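Local coordinates for protein hydrolase, alpha/beta hydrolase FOLD family (Staphylococcus aureus, PDB 2XMZ) that catalyses formation of 2-succinyl-6-hydroxy-2,4-cyclohexadiene-1-carboxylate in menaquinone biosynthesis, as a lyase built on the alpha/beta hydrolase fold, at residues G24-S29 and N150-L155; F158-E163 and H248-D253; E219-I224 and T243-H248. One frame throughout, in Å; residues are numbered along the deposited sequence.

Contact 1: G24-S29 and N150-L155; sequences GFLSDS and NDWEKL
F25 and L26 press on one face of the W152 indole. L26 CD1 makes the closer approach: it stands 3.6 Å from the centroid of the five-membered ring, only 20° off its normal, in a CH-pi contact. F25 sits beside it with its ring edge turned to the six-membered ring, an offset edge-to-face pair with planes at 65° and CD2 3.6 Å from W152 CZ2. With F25 CG anti to the backbone N (chi1 -180°), the phenyl ring extends toward the indole. The opposite face of W152 takes L155 CD1, from the last residue of the type I turn W152-L155. This apolar sandwich is the tight part. At the nitrogen-bearing edge the join is polar and goes through a water: W152 NE1 donates to water 1 at 2.8 Å, and that water donates to F25 O at 3.0 Å. G24 and F25 belong to the His-Gly-X loop after strand 17-22, whose X residue in many alpha/beta hydrolases lends its N-H to the oxyanion hole, while W152 comes from the helical cap. Tryptophan suits the place, offering a broad apolar face yet keeping one N-H: across these segments direct contact is apolar and the polar link runs through one water.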
loop_
_atom_site.group_PDB
_atom_site.type_symbol
_atom_site.label_atom_id
_atom_site.label_comp_id
_atom_site.label_asym_id
_atom_site.label_seq_id
_atom_site.Cartn_x
_atom_site.Cartn_y
_atom_site.Cartn_z
ATOM N N GLY A 24 -0.172 -4.032 1.363
ATOM C CA GLY A 24 -0.324 -3.585 2.744
ATOM C C GLY A 24 0.371 -4.522 3.739
ATOM O O GLY A 24 0.951 -5.546 3.348
ATOM N N PHE A 25 0.302 -4.154 5.009
ATOM C CA PHE A 25 0.887 -4.899 6.108
ATOM C C PHE A 25 0.324 -6.315 6.202
ATOM O O PHE A 25 -0.877 -6.535 5.958
ATOM C CB PHE A 25 0.663 -4.148 7.422
ATOM C CG PHE A 25 1.250 -4.855 8.612
ATOM C CD1 PHE A 25 2.634 -4.972 8.740
ATOM C CD2 PHE A 25 0.433 -5.404 9.587
ATOM C CE1 PHE A 25 3.196 -5.618 9.816
ATOM C CE2 PHE A 25 0.982 -6.063 10.691
ATOM C CZ PHE A 25 2.372 -6.174 10.810
ATOM N N LEU A 26 1.174 -7.272 6.550
ATOM C CA LEU A 26 0.749 -8.662 6.777
ATOM C C LEU A 26 0.211 -9.294 5.500
ATOM O O LEU A 26 -0.721 -10.107 5.522
ATOM C CB LEU A 26 -0.333 -8.748 7.864
ATOM C CG LEU A 26 -0.151 -9.301 9.282
ATOM C CD1 LEU A 26 -1.529 -9.659 9.855
ATOM C CD2 LEU A 26 0.770 -10.493 9.390
ATOM N N SER A 27 0.792 -8.913 4.377
ATOM C CA SER A 27 0.292 -9.337 3.086
ATOM C C SER A 27 1.469 -9.204 2.167
ATOM O O SER A 27 2.581 -8.968 2.628
ATOM C CB SER A 27 -0.859 -8.422 2.642
ATOM O OG SER A 27 -1.287 -8.713 1.317
ATOM N N ASP A 28 1.251 -9.401 0.871
ATOM C CA ASP A 28 2.310 -9.189 -0.081
ATOM C C ASP A 28 1.674 -8.990 -1.447
ATOM O O ASP A 28 0.440 -8.830 -1.570
ATOM C CB ASP A 28 3.359 -10.339 -0.061
ATOM C CG ASP A 28 2.751 -11.713 -0.229
ATOM O OD1 ASP A 28 2.975 -12.588 0.642
ATOM O OD2 ASP A 28 2.062 -11.961 -1.233
ATOM N N SER A 29 2.516 -9.055 -2.466
ATOM C CA SER A 29 2.091 -8.798 -3.836
ATOM C C SER A 29 1.002 -9.736 -4.339
ATOM O O SER A 29 0.302 -9.399 -5.295
ATOM C CB SER A 29 3.285 -8.865 -4.756
ATOM O OG SER A 29 4.114 -7.736 -4.499
ATOM N N ASN A 150 -5.252 -14.253 14.167
ATOM C CA ASN A 150 -6.549 -14.450 14.804
ATOM C C ASN A 150 -7.095 -13.148 15.414
ATOM O O ASN A 150 -8.262 -12.788 15.190
ATOM C CB ASN A 150 -6.480 -15.589 15.828
ATOM C CG ASN A 150 -6.319 -16.950 15.170
ATOM O OD1 ASN A 150 -6.529 -17.108 13.962
ATOM N ND2 ASN A 150 -5.955 -17.945 15.964
ATOM N N ASP A 151 -6.233 -12.428 16.137
ATOM C CA ASP A 151 -6.593 -11.142 16.735
ATOM C C ASP A 151 -6.734 -10.041 15.664
ATOM O O ASP A 151 -7.655 -9.232 15.733
ATOM C CB ASP A 151 -5.565 -10.724 17.798
ATOM C CG ASP A 151 -5.650 -11.552 19.074
ATOM O OD1 ASP A 151 -6.450 -12.519 19.157
ATOM O OD2 ASP A 151 -4.901 -11.223 20.020
ATOM N N TRP A 152 -5.827 -10.033 14.682
ATOM C CA TRP A 152 -5.831 -9.052 13.593
ATOM C C TRP A 152 -7.141 -9.099 12.817
ATOM O O TRP A 152 -7.730 -8.047 12.525
ATOM C CB TRP A 152 -4.664 -9.306 12.647
ATOM C CG TRP A 152 -4.314 -8.172 11.733
ATOM C CD1 TRP A 152 -4.510 -8.120 10.383
ATOM C CD2 TRP A 152 -3.656 -6.949 12.091
ATOM N NE1 TRP A 152 -4.013 -6.936 9.875
ATOM C CE2 TRP A 152 -3.493 -6.197 10.904
ATOM C CE3 TRP A 152 -3.187 -6.417 13.298
ATOM C CZ2 TRP A 152 -2.896 -4.923 10.891
ATOM C CZ3 TRP A 152 -2.591 -5.144 13.283
ATOM C CH2 TRP A 152 -2.449 -4.421 12.086
ATOM N N GLU A 153 -7.589 -10.316 12.498
ATOM C CA GLU A 153 -8.890 -10.571 11.860
ATOM C C GLU A 153 -10.079 -9.909 12.564
ATOM O O GLU A 153 -11.081 -9.620 11.927
ATOM C CB GLU A 153 -9.181 -12.075 11.822
ATOM C CG GLU A 153 -8.442 -12.867 10.753
ATOM C CD GLU A 153 -8.884 -14.328 10.679
ATOM O OE1 GLU A 153 -9.832 -14.724 11.393
ATOM O OE2 GLU A 153 -8.290 -15.085 9.884
ATOM N N LYS A 154 -9.984 -9.718 13.880
ATOM C CA LYS A 154 -11.113 -9.193 14.680
ATOM C C LYS A 154 -11.092 -7.680 14.876
ATOM O O LYS A 154 -11.968 -7.143 15.551
ATOM C CB LYS A 154 -11.169 -9.864 16.055
ATOM C CG LYS A 154 -11.382 -11.348 16.015
ATOM C CD LYS A 154 -11.513 -11.913 17.429
ATOM C CE LYS A 154 -10.990 -13.328 17.462
ATOM N NZ LYS A 154 -11.980 -14.318 16.960
ATOM N N LEU A 155 -10.095 -6.997 14.310
ATOM C CA LEU A 155 -10.020 -5.535 14.420
ATOM C C LEU A 155 -11.209 -4.884 13.713
ATOM O O LEU A 155 -11.616 -5.350 12.650
ATOM C CB LEU A 155 -8.694 -4.989 13.876
ATOM C CG LEU A 155 -7.416 -5.197 14.702
ATOM C CD1 LEU A 155 -6.218 -4.751 13.885
ATOM C CD2 LEU A 155 -7.470 -4.437 16.018
HETATM O O HOH W 1 -3.436 -5.757 7.414
#

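Contact 2: F158-E163 and H248-D253; sequences FQSQLE and HVEDSD
The carboxylate of E250 and the amide of Q161 are the flat groups, turned 71° against each other as their side chains cross at about a right angle. Water 2 stands well above one side of the carboxylate plane, 2.5 Å from E250 OE2, and the aliphatic CG of Q161 lies slightly to the other side, 3.6 Å from the same oxygen. S160 OG also donates to E250 OE2, at 2.5 Å; both of these polar approaches are very short, and their exact lengths are doubtful. OE2 is thus met by a hydroxyl and a water, and the water accepts from Q161 NE2 at 3.2 Å, which ties the amide in indirectly. The other oxygen, OE1, takes the backbone N-H of G244.

S160 and Q161 sit in a 3-10 segment, held by bonds such as Q161 N to F158 O at 2.9 Å. It lies in the largely helical cap inserted between strands 110-114 and 210-215 of the alpha/beta hydrolase fold, whereas E250 ends the short helix 247-250 after the last strand of the core. A small serine can bring its hydroxyl up to the carboxylate here, with OG between the backbone N and the carbonyl carbon (chi1 70°). E250 has to span the gap, and does so with its chain extended beyond CG (chi2 -164°). Glutamine adds a long apolar stem before its amide, and the Q161 side chain packs against T246 and against I172 and R176 of helix 166-177.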
loop_
_atom_site.group_PDB
_atom_site.type_symbol
_atom_site.label_atom_id
_atom_site.label_comp_id
_atom_site.label_asym_id
_atom_site.label_seq_id
_atom_site.Cartn_x
_atom_site.Cartn_y
_atom_site.Cartn_z
ATOM N N PHE A 158 -11.343 -4.214 10.000
ATOM C CA PHE A 158 -11.595 -5.293 9.058
ATOM C C PHE A 158 -12.971 -5.937 9.154
ATOM O O PHE A 158 -13.213 -6.962 8.524
ATOM C CB PHE A 158 -10.515 -6.355 9.193
ATOM C CG PHE A 158 -9.141 -5.830 8.970
ATOM C CD1 PHE A 158 -8.785 -5.302 7.735
ATOM C CD2 PHE A 158 -8.197 -5.862 10.002
ATOM C CE1 PHE A 158 -7.486 -4.807 7.516
ATOM C CE2 PHE A 158 -6.916 -5.366 9.810
ATOM C CZ PHE A 158 -6.558 -4.836 8.554
ATOM N N GLN A 159 -13.878 -5.329 9.920
ATOM C CA GLN A 159 -15.196 -5.919 10.152
ATOM C C GLN A 159 -15.925 -6.268 8.845
ATOM O O GLN A 159 -16.569 -7.315 8.744
ATOM C CB GLN A 159 -16.046 -4.990 11.030
ATOM C CG GLN A 159 -17.352 -5.576 11.466
ATOM C CD GLN A 159 -18.106 -4.684 12.431
ATOM O OE1 GLN A 159 -19.119 -5.096 13.010
ATOM N NE2 GLN A 159 -17.617 -3.455 12.618
ATOM N N SER A 160 -15.795 -5.403 7.840
ATOM C CA SER A 160 -16.457 -5.601 6.553
ATOM C C SER A 160 -15.997 -6.889 5.851
ATOM O O SER A 160 -16.732 -7.443 5.041
ATOM C CB SER A 160 -16.220 -4.407 5.630
ATOM O OG SER A 160 -14.863 -4.390 5.219
ATOM N N GLN A 161 -14.805 -7.374 6.183
ATOM C CA GLN A 161 -14.316 -8.627 5.583
ATOM C C GLN A 161 -15.094 -9.865 6.022
ATOM O O GLN A 161 -15.133 -10.859 5.296
ATOM C CB GLN A 161 -12.825 -8.829 5.854
ATOM C CG GLN A 161 -11.949 -7.784 5.170
ATOM C CD GLN A 161 -10.475 -8.080 5.273
ATOM O OE1 GLN A 161 -10.060 -9.111 5.837
ATOM N NE2 GLN A 161 -9.656 -7.185 4.709
ATOM N N LEU A 162 -15.713 -9.803 7.204
ATOM C CA LEU A 162 -16.452 -10.944 7.757
ATOM C C LEU A 162 -17.643 -11.301 6.867
ATOM O O LEU A 162 -18.243 -12.377 6.992
ATOM C CB LEU A 162 -16.924 -10.650 9.185
ATOM C CG LEU A 162 -15.845 -10.319 10.218
ATOM C CD1 LEU A 162 -16.469 -9.561 11.387
ATOM C CD2 LEU A 162 -15.101 -11.577 10.702
ATOM N N GLU A 163 -17.944 -10.386 5.954
ATOM C CA GLU A 163 -19.025 -10.538 5.001
ATOM C C GLU A 163 -18.569 -11.078 3.633
ATOM O O GLU A 163 -19.401 -11.362 2.770
ATOM C CB GLU A 163 -19.746 -9.191 4.830
ATOM C CG GLU A 163 -20.684 -8.843 5.989
ATOM C CD GLU A 163 -21.935 -9.692 5.984
ATOM O OE1 GLU A 163 -21.881 -10.873 6.415
ATOM O OE2 GLU A 163 -22.985 -9.175 5.545
ATOM N N HIS A 248 -9.737 -3.233 -2.948
ATOM C CA HIS A 248 -9.314 -4.052 -4.109
ATOM C C HIS A 248 -9.686 -5.521 -3.967
ATOM O O HIS A 248 -9.653 -6.289 -4.938
ATOM C CB HIS A 248 -7.821 -3.842 -4.460
ATOM C CG HIS A 248 -6.843 -4.377 -3.457
ATOM N ND1 HIS A 248 -6.193 -3.574 -2.551
ATOM C CD2 HIS A 248 -6.352 -5.626 -3.272
ATOM C CE1 HIS A 248 -5.383 -4.311 -1.809
ATOM N NE2 HIS A 248 -5.447 -5.560 -2.242
ATOM N N VAL A 249 -10.047 -5.919 -2.754
ATOM C CA VAL A 249 -10.506 -7.295 -2.515
ATOM C C VAL A 249 -12.037 -7.404 -2.403
ATOM O O VAL A 249 -12.614 -8.431 -2.759
ATOM C CB VAL A 249 -9.845 -7.869 -1.248
ATOM C CG1 VAL A 249 -10.512 -9.142 -0.824
ATOM C CG2 VAL A 249 -8.385 -8.150 -1.510
ATOM N N GLU A 250 -12.681 -6.358 -1.886
ATOM C CA GLU A 250 -14.105 -6.430 -1.556
ATOM C C GLU A 250 -14.964 -6.110 -2.771
ATOM O O GLU A 250 -16.039 -6.694 -2.942
ATOM C CB GLU A 250 -14.452 -5.494 -0.390
ATOM C CG GLU A 250 -13.724 -5.840 0.897
ATOM C CD GLU A 250 -14.340 -5.194 2.130
ATOM O OE1 GLU A 250 -15.315 -4.417 2.000
ATOM O OE2 GLU A 250 -13.823 -5.466 3.240
ATOM N N ASP A 251 -14.483 -5.175 -3.599
ATOM C CA ASP A 251 -15.070 -4.899 -4.905
ATOM C C ASP A 251 -13.962 -4.718 -5.943
ATOM O O ASP A 251 -13.629 -3.576 -6.326
ATOM C CB ASP A 251 -15.940 -3.653 -4.857
ATOM C CG ASP A 251 -16.903 -3.576 -6.031
ATOM O OD1 ASP A 251 -16.694 -4.310 -7.033
ATOM O OD2 ASP A 251 -17.874 -2.788 -5.943
ATOM N N SER A 252 -13.401 -5.844 -6.379
ATOM C CA SER A 252 -12.266 -5.866 -7.308
ATOM C C SER A 252 -12.586 -5.207 -8.646
ATOM O O SER A 252 -11.748 -4.517 -9.213
ATOM C CB SER A 252 -11.733 -7.296 -7.528
ATOM O OG SER A 252 -11.316 -7.905 -6.319
ATOM N N ASP A 253 -13.791 -5.410 -9.150
ATOM C CA ASP A 253 -14.145 -4.864 -10.458
ATOM C C ASP A 253 -14.262 -3.343 -10.468
ATOM O O ASP A 253 -13.702 -2.676 -11.341
ATOM C CB ASP A 253 -15.416 -5.522 -10.977
ATOM C CG ASP A 253 -15.174 -6.950 -11.416
ATOM O OD1 ASP A 253 -14.015 -7.281 -11.767
ATOM O OD2 ASP A 253 -16.129 -7.747 -11.394
HETATM O O HOH W 2 -11.543 -4.724 3.971
#

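Contact 3: E219-I224 and T243-H248; sequences EKFVQI and TGHTIH
H245 ND1 is held by a hydrogen bond to D218 OD2, and the same nitrogen lies 3.5 Å from F221 CD1, at the margin of the ring contact that joins these segments. At the other nitrogen, on the other flank of CE1, H245 NE2 is hydrogen-bonded to S91 OG, a set consistent with a Ser-His-Asp catalytic triad, with S91 probably lying on the nucleophile elbow.

Between the two nitrogens, CE1 leads the imidazole edge onto the phenyl ring of F221. It stands 3.3 Å above that ring's plane, over its centre, and comes equally near F221 CD1 and F221 CE1, 3.4 Å from each. This is an edge-to-face pair, with centroids 4.4 Å apart and planes at 66°. H245 CG is anti to the backbone N (chi1 -163°), which swings the imidazole out toward the phenyl face.

F221 is well placed to meet it because helix 219-231 starts immediately after D218, so the acid and the aromatic face come from one continuous piece of chain. H245 itself stands in the loop after strand 235-240, as the first residue of an inverse gamma turn centred on T246; its carbonyl oxygen accepts from I247 N in a weak bond. Phenylalanine suits its place by offering a pi face to the imidazole C-H, which is consistent with limiting the ring's rotation without competing for the two nitrogens, which remain engaged with D218 and S91.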
loop_
_atom_site.group_PDB
_atom_site.type_symbol
_atom_site.label_atom_id
_atom_site.label_comp_id
_atom_site.label_asym_id
_atom_site.label_seq_id
_atom_site.Cartn_x
_atom_site.Cartn_y
_atom_site.Cartn_z
ATOM N N GLU A 219 -14.884 4.617 7.710
ATOM C CA GLU A 219 -15.036 6.028 8.084
ATOM C C GLU A 219 -13.707 6.753 8.310
ATOM O O GLU A 219 -13.501 7.841 7.790
ATOM C CB GLU A 219 -15.935 6.159 9.324
ATOM C CG GLU A 219 -15.416 5.443 10.611
ATOM C CD GLU A 219 -15.003 3.968 10.426
ATOM O OE1 GLU A 219 -15.874 3.095 10.209
ATOM O OE2 GLU A 219 -13.798 3.679 10.522
ATOM N N LYS A 220 -12.806 6.128 9.063
ATOM C CA LYS A 220 -11.552 6.760 9.423
ATOM C C LYS A 220 -10.752 7.084 8.178
ATOM O O LYS A 220 -10.220 8.180 8.051
ATOM C CB LYS A 220 -10.737 5.866 10.365
ATOM C CG LYS A 220 -9.309 6.360 10.639
ATOM C CD LYS A 220 -8.524 5.333 11.482
ATOM C CE LYS A 220 -7.035 5.646 11.490
ATOM N NZ LYS A 220 -6.253 4.479 12.010
ATOM N N PHE A 221 -10.650 6.129 7.263
ATOM C CA PHE A 221 -9.854 6.381 6.075
ATOM C C PHE A 221 -10.585 7.241 5.023
ATOM O O PHE A 221 -9.935 7.938 4.238
ATOM C CB PHE A 221 -9.212 5.090 5.554
ATOM C CG PHE A 221 -8.082 4.609 6.433
ATOM C CD1 PHE A 221 -8.342 3.812 7.558
ATOM C CD2 PHE A 221 -6.769 5.005 6.181
ATOM C CE1 PHE A 221 -7.313 3.394 8.386
ATOM C CE2 PHE A 221 -5.730 4.587 6.993
ATOM C CZ PHE A 221 -6.003 3.771 8.112
ATOM N N VAL A 222 -11.918 7.226 5.036
ATOM C CA VAL A 222 -12.703 8.198 4.246
ATOM C C VAL A 222 -12.365 9.634 4.687
ATOM O O VAL A 222 -12.116 10.520 3.856
ATOM C CB VAL A 222 -14.233 7.940 4.375
ATOM C CG1 VAL A 222 -15.073 9.114 3.828
ATOM C CG2 VAL A 222 -14.607 6.633 3.673
ATOM N N GLN A 223 -12.351 9.867 6.001
ATOM C CA GLN A 223 -12.080 11.225 6.493
ATOM C C GLN A 223 -10.663 11.593 6.122
ATOM O O GLN A 223 -10.409 12.692 5.697
ATOM C CB GLN A 223 -12.322 11.338 7.995
ATOM C CG GLN A 223 -13.793 11.242 8.334
ATOM C CD GLN A 223 -14.053 10.966 9.798
ATOM O OE1 GLN A 223 -15.200 11.013 10.245
ATOM N NE2 GLN A 223 -12.991 10.671 10.554
ATOM N N ILE A 224 -9.751 10.630 6.223
ATOM C CA ILE A 224 -8.356 10.857 5.818
ATOM C C ILE A 224 -8.218 11.132 4.311
ATOM O O ILE A 224 -7.505 12.060 3.901
ATOM C CB ILE A 224 -7.466 9.688 6.230
ATOM C CG1 ILE A 224 -7.397 9.606 7.770
ATOM C CG2 ILE A 224 -6.046 9.830 5.625
ATOM C CD1 ILE A 224 -6.517 8.467 8.229
ATOM N N THR A 243 -17.882 -0.888 0.635
ATOM C CA THR A 243 -16.616 -1.561 0.924
ATOM C C THR A 243 -15.939 -0.971 2.148
ATOM O O THR A 243 -16.150 0.186 2.477
ATOM C CB THR A 243 -15.590 -1.506 -0.257
ATOM O OG1 THR A 243 -15.377 -0.145 -0.650
ATOM C CG2 THR A 243 -16.079 -2.315 -1.445
ATOM N N GLY A 244 -15.104 -1.780 2.795
ATOM C CA GLY A 244 -14.263 -1.309 3.884
ATOM C C GLY A 244 -12.863 -0.955 3.431
ATOM O O GLY A 244 -12.656 -0.346 2.364
ATOM N N HIS A 245 -11.896 -1.346 4.237
ATOM C CA HIS A 245 -10.526 -0.888 4.065
ATOM C C HIS A 245 -9.874 -1.447 2.793
ATOM O O HIS A 245 -9.279 -0.696 2.009
ATOM C CB HIS A 245 -9.710 -1.278 5.291
ATOM C CG HIS A 245 -8.423 -0.537 5.413
ATOM N ND1 HIS A 245 -8.366 0.816 5.677
ATOM C CD2 HIS A 245 -7.139 -0.964 5.348
ATOM C CE1 HIS A 245 -7.100 1.193 5.745
ATOM N NE2 HIS A 245 -6.335 0.131 5.570
ATOM N N THR A 246 -9.992 -2.758 2.593
ATOM C CA THR A 246 -9.327 -3.421 1.456
ATOM C C THR A 246 -10.288 -3.483 0.266
ATOM O O THR A 246 -10.805 -4.552 -0.094
ATOM C CB THR A 246 -8.818 -4.819 1.814
ATOM O OG1 THR A 246 -8.300 -4.827 3.149
ATOM C CG2 THR A 246 -7.727 -5.266 0.848
ATOM N N ILE A 247 -10.497 -2.324 -0.339
ATOM C CA ILE A 247 -11.392 -2.176 -1.480
ATOM C C ILE A 247 -11.025 -3.129 -2.621
ATOM O O ILE A 247 -11.904 -3.782 -3.180
ATOM C CB ILE A 247 -11.361 -0.757 -2.065
ATOM C CG1 ILE A 247 -11.491 0.318 -0.979
ATOM C CG2 ILE A 247 -12.476 -0.606 -3.128
ATOM C CD1 ILE A 247 -11.076 1.715 -1.474
ATOM N N HIS A 248 -9.737 -3.233 -2.948
ATOM C CA HIS A 248 -9.314 -4.052 -4.109
ATOM C C HIS A 248 -9.686 -5.521 -3.967
ATOM O O HIS A 248 -9.653 -6.289 -4.938
ATOM C CB HIS A 248 -7.821 -3.842 -4.460
ATOM C CG HIS A 248 -6.843 -4.377 -3.457
ATOM N ND1 HIS A 248 -6.193 -3.574 -2.551
ATOM C CD2 HIS A 248 -6.352 -5.626 -3.272
ATOM C CE1 HIS A 248 -5.383 -4.311 -1.809
ATOM N NE2 HIS A 248 -5.447 -5.560 -2.242
#

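How the contacts relate
Contacts 2 and 3 adjoin: their centres are 10 Å apart, they share H248, and S160 OG of contact 2 packs 3.4 Å from CA of G244 in contact 3, the residue preceding H245. Contact 1 meets contact 2 through the cap, where W152 NE1 approaches F158 CE2 to 3.3 Å, but its nearest atoms stay about 6 Å from contact 3. Contact 3 holds the presumed catalytic histidine; contact 2 borders it, tying the chain around that residue to the cap, and F25 of contact 1 lies near the probable triad without touching it, where the cap meets the loop after strand 17-22.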